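Hypothetical protein PA5026 (Pseudomonas aeruginosa, PDB 1SH8) is of unknown function but adopts a HotDog-type fold and is probably a thioesterase. Local coordinates at residues S24-E29 against V36-P41. Numbering follows the deposited sequence.
Sequences SGLRAE and VRLRMP
Arg27 and Arg39 form an antiparallel hydrogen-bonded pair, Arg27 N to Arg39 O at 2.9 Å and Arg39 N to Arg27 O at 2.8 Å, followed by the non-hydrogen-bonded pair Ala28–Leu38 and by Glu29 N bonding to Arg37 O at 2.7 Å. These rungs join the strands of a beta hairpin, 27-32 and 35-40, entered from helix 19-24 through Gly25 with its positive phi. On one face, Glu29 reaches over the neighbouring strand and its carboxylate bridges two arginines. OE1 takes the N-H of Arg37 NE at 2.8 Å, in the guanidinium plane although the two planar groups stand 81° apart; OE2 offers its anti lone pair to Arg39 NH1 at 2.7 Å. Both arginines leave the backbone with CG anti to N (Arg39 chi1 -179°) and bend at chi3, turning a guanidinium edge toward the acid. A water donates to Glu29 OE1 and is weakly bound by Arg37 NH2. Arg27 CB lies over one face of the Arg39 guanidinium, 3.7 Å from NH2, while Arg27 NH1 pairs with Glu15. On the other face, the Met40 chain bends at chi2 and chi3 across toward Ser24 and Leu26, bringing CE within 3.9 Å of Leu26 CD1 and SD within 3.3 Å of Ser24 OG, which bonds Val21 O. Leu26, Leu38 and Met40 all pack on Leu60 of helix 54-62, which probably corresponds to the central helix of the HotDog fold. The hairpin is therefore two-faced, apolar toward that helix and ionic on its other side, where Arg98 adds a third arginine to Glu29 and would probably keep the carboxylate ionised.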
loop_
_atom_site.group_PDB
_atom_site.type_symbol
_atom_site.label_atom_id
_atom_site.label_comp_id
_atom_site.label_asym_id
_atom_site.label_seq_id
_atom_site.Cartn_x
_atom_site.Cartn_y
_atom_site.Cartn_z
ATOM N N SER A 24 10.559 -3.920 -6.704
ATOM C CA SER A 24 10.410 -2.466 -6.796
ATOM C C SER A 24 11.749 -1.733 -6.822
ATOM O O SER A 24 11.808 -0.553 -7.165
ATOM C CB SER A 24 9.584 -1.930 -5.623
ATOM O OG SER A 24 10.366 -1.851 -4.444
ATOM N N GLY A 25 12.819 -2.424 -6.443
ATOM C CA GLY A 25 14.131 -1.801 -6.442
ATOM C C GLY A 25 14.435 -0.967 -5.206
ATOM O O GLY A 25 15.406 -0.204 -5.186
ATOM N N LEU A 26 13.610 -1.104 -4.172
ATOM C CA LEU A 26 13.814 -0.356 -2.937
ATOM C C LEU A 26 15.212 -0.601 -2.386
ATOM O O LEU A 26 15.688 -1.740 -2.362
ATOM C CB LEU A 26 12.768 -0.759 -1.893
ATOM C CG LEU A 26 12.888 -0.059 -0.539
ATOM C CD1 LEU A 26 11.506 0.196 0.043
ATOM C CD2 LEU A 26 13.745 -0.903 0.394
ATOM N N ARG A 27 15.870 0.471 -1.950
ATOM C CA ARG A 27 17.217 0.375 -1.398
ATOM C C ARG A 27 17.298 0.963 0.007
ATOM O O ARG A 27 16.649 1.966 0.316
ATOM C CB ARG A 27 18.208 1.097 -2.310
ATOM C CG ARG A 27 18.259 0.526 -3.718
ATOM C CD ARG A 27 19.002 -0.795 -3.745
ATOM N NE ARG A 27 20.417 -0.585 -3.467
ATOM C CZ ARG A 27 21.302 -1.557 -3.264
ATOM N NH1 ARG A 27 20.925 -2.832 -3.302
ATOM N NH2 ARG A 27 22.570 -1.250 -3.020
ATOM N N ALA A 28 18.087 0.323 0.864
ATOM C CA ALA A 28 18.271 0.801 2.228
ATOM C C ALA A 28 19.524 1.657 2.230
ATOM O O ALA A 28 20.581 1.205 1.796
ATOM C CB ALA A 28 18.446 -0.377 3.182
ATOM N N GLU A 29 19.413 2.896 2.694
ATOM C CA GLU A 29 20.577 3.775 2.750
ATOM C C GLU A 29 21.261 3.627 4.102
ATOM O O GLU A 29 22.490 3.577 4.182
ATOM C CB GLU A 29 20.169 5.230 2.504
ATOM C CG GLU A 29 19.594 5.460 1.114
ATOM C CD GLU A 29 19.501 6.928 0.734
ATOM O OE1 GLU A 29 19.476 7.793 1.640
ATOM O OE2 GLU A 29 19.436 7.212 -0.480
ATOM N N VAL A 36 16.401 3.922 10.523
ATOM C CA VAL A 36 16.499 3.407 9.163
ATOM C C VAL A 36 16.158 4.510 8.168
ATOM O O VAL A 36 15.397 5.433 8.482
ATOM C CB VAL A 36 15.527 2.209 8.908
ATOM C CG1 VAL A 36 15.777 1.102 9.927
ATOM C CG2 VAL A 36 14.071 2.675 8.963
ATOM N N ARG A 37 16.745 4.417 6.981
ATOM C CA ARG A 37 16.472 5.361 5.901
ATOM C C ARG A 37 16.433 4.543 4.619
ATOM O O ARG A 37 17.401 3.859 4.283
ATOM C CB ARG A 37 17.552 6.448 5.795
ATOM C CG ARG A 37 17.237 7.467 4.702
ATOM C CD ARG A 37 18.115 8.707 4.783
ATOM N NE ARG A 37 19.498 8.481 4.368
ATOM C CZ ARG A 37 20.545 8.455 5.189
ATOM N NH1 ARG A 37 20.385 8.627 6.495
ATOM N NH2 ARG A 37 21.765 8.296 4.692
ATOM N N LEU A 38 15.305 4.611 3.918
ATOM C CA LEU A 38 15.117 3.856 2.684
ATOM C C LEU A 38 14.873 4.780 1.499
ATOM O O LEU A 38 14.455 5.930 1.669
ATOM C CB LEU A 38 13.919 2.910 2.829
ATOM C CG LEU A 38 13.792 2.102 4.128
ATOM C CD1 LEU A 38 12.477 1.327 4.095
ATOM C CD2 LEU A 38 14.977 1.156 4.294
ATOM N N ARG A 39 15.125 4.263 0.300
ATOM C CA ARG A 39 14.932 5.021 -0.931
ATOM C C ARG A 39 14.212 4.180 -1.983
ATOM O O ARG A 39 14.577 3.032 -2.225
ATOM C CB ARG A 39 16.286 5.470 -1.498
ATOM C CG ARG A 39 16.171 6.304 -2.781
ATOM C CD ARG A 39 17.536 6.672 -3.369
ATOM N NE ARG A 39 18.202 5.522 -3.975
ATOM C CZ ARG A 39 19.281 4.922 -3.482
ATOM N NH1 ARG A 39 19.841 5.358 -2.361
ATOM N NH2 ARG A 39 19.804 3.882 -4.115
ATOM N N MET A 40 13.178 4.741 -2.598
ATOM C CA MET A 40 12.467 4.023 -3.651
ATOM C C MET A 40 12.808 4.733 -4.958
ATOM O O MET A 40 12.534 5.922 -5.118
ATOM C CB MET A 40 10.952 4.047 -3.429
ATOM C CG MET A 40 10.156 3.249 -4.476
ATOM S SD MET A 40 10.385 1.445 -4.404
ATOM C CE MET A 40 9.289 1.062 -3.046
ATOM N N PRO A 41 13.434 4.016 -5.905
ATOM C CA PRO A 41 13.781 4.657 -7.177
ATOM C C PRO A 41 12.542 5.047 -7.980
ATOM O O PRO A 41 11.533 4.335 -7.969
ATOM C CB PRO A 41 14.629 3.595 -7.880
ATOM C CG PRO A 41 14.056 2.304 -7.360
ATOM C CD PRO A 41 13.863 2.604 -5.884
HETATM O O HOH W 1 21.830 9.877 2.081
#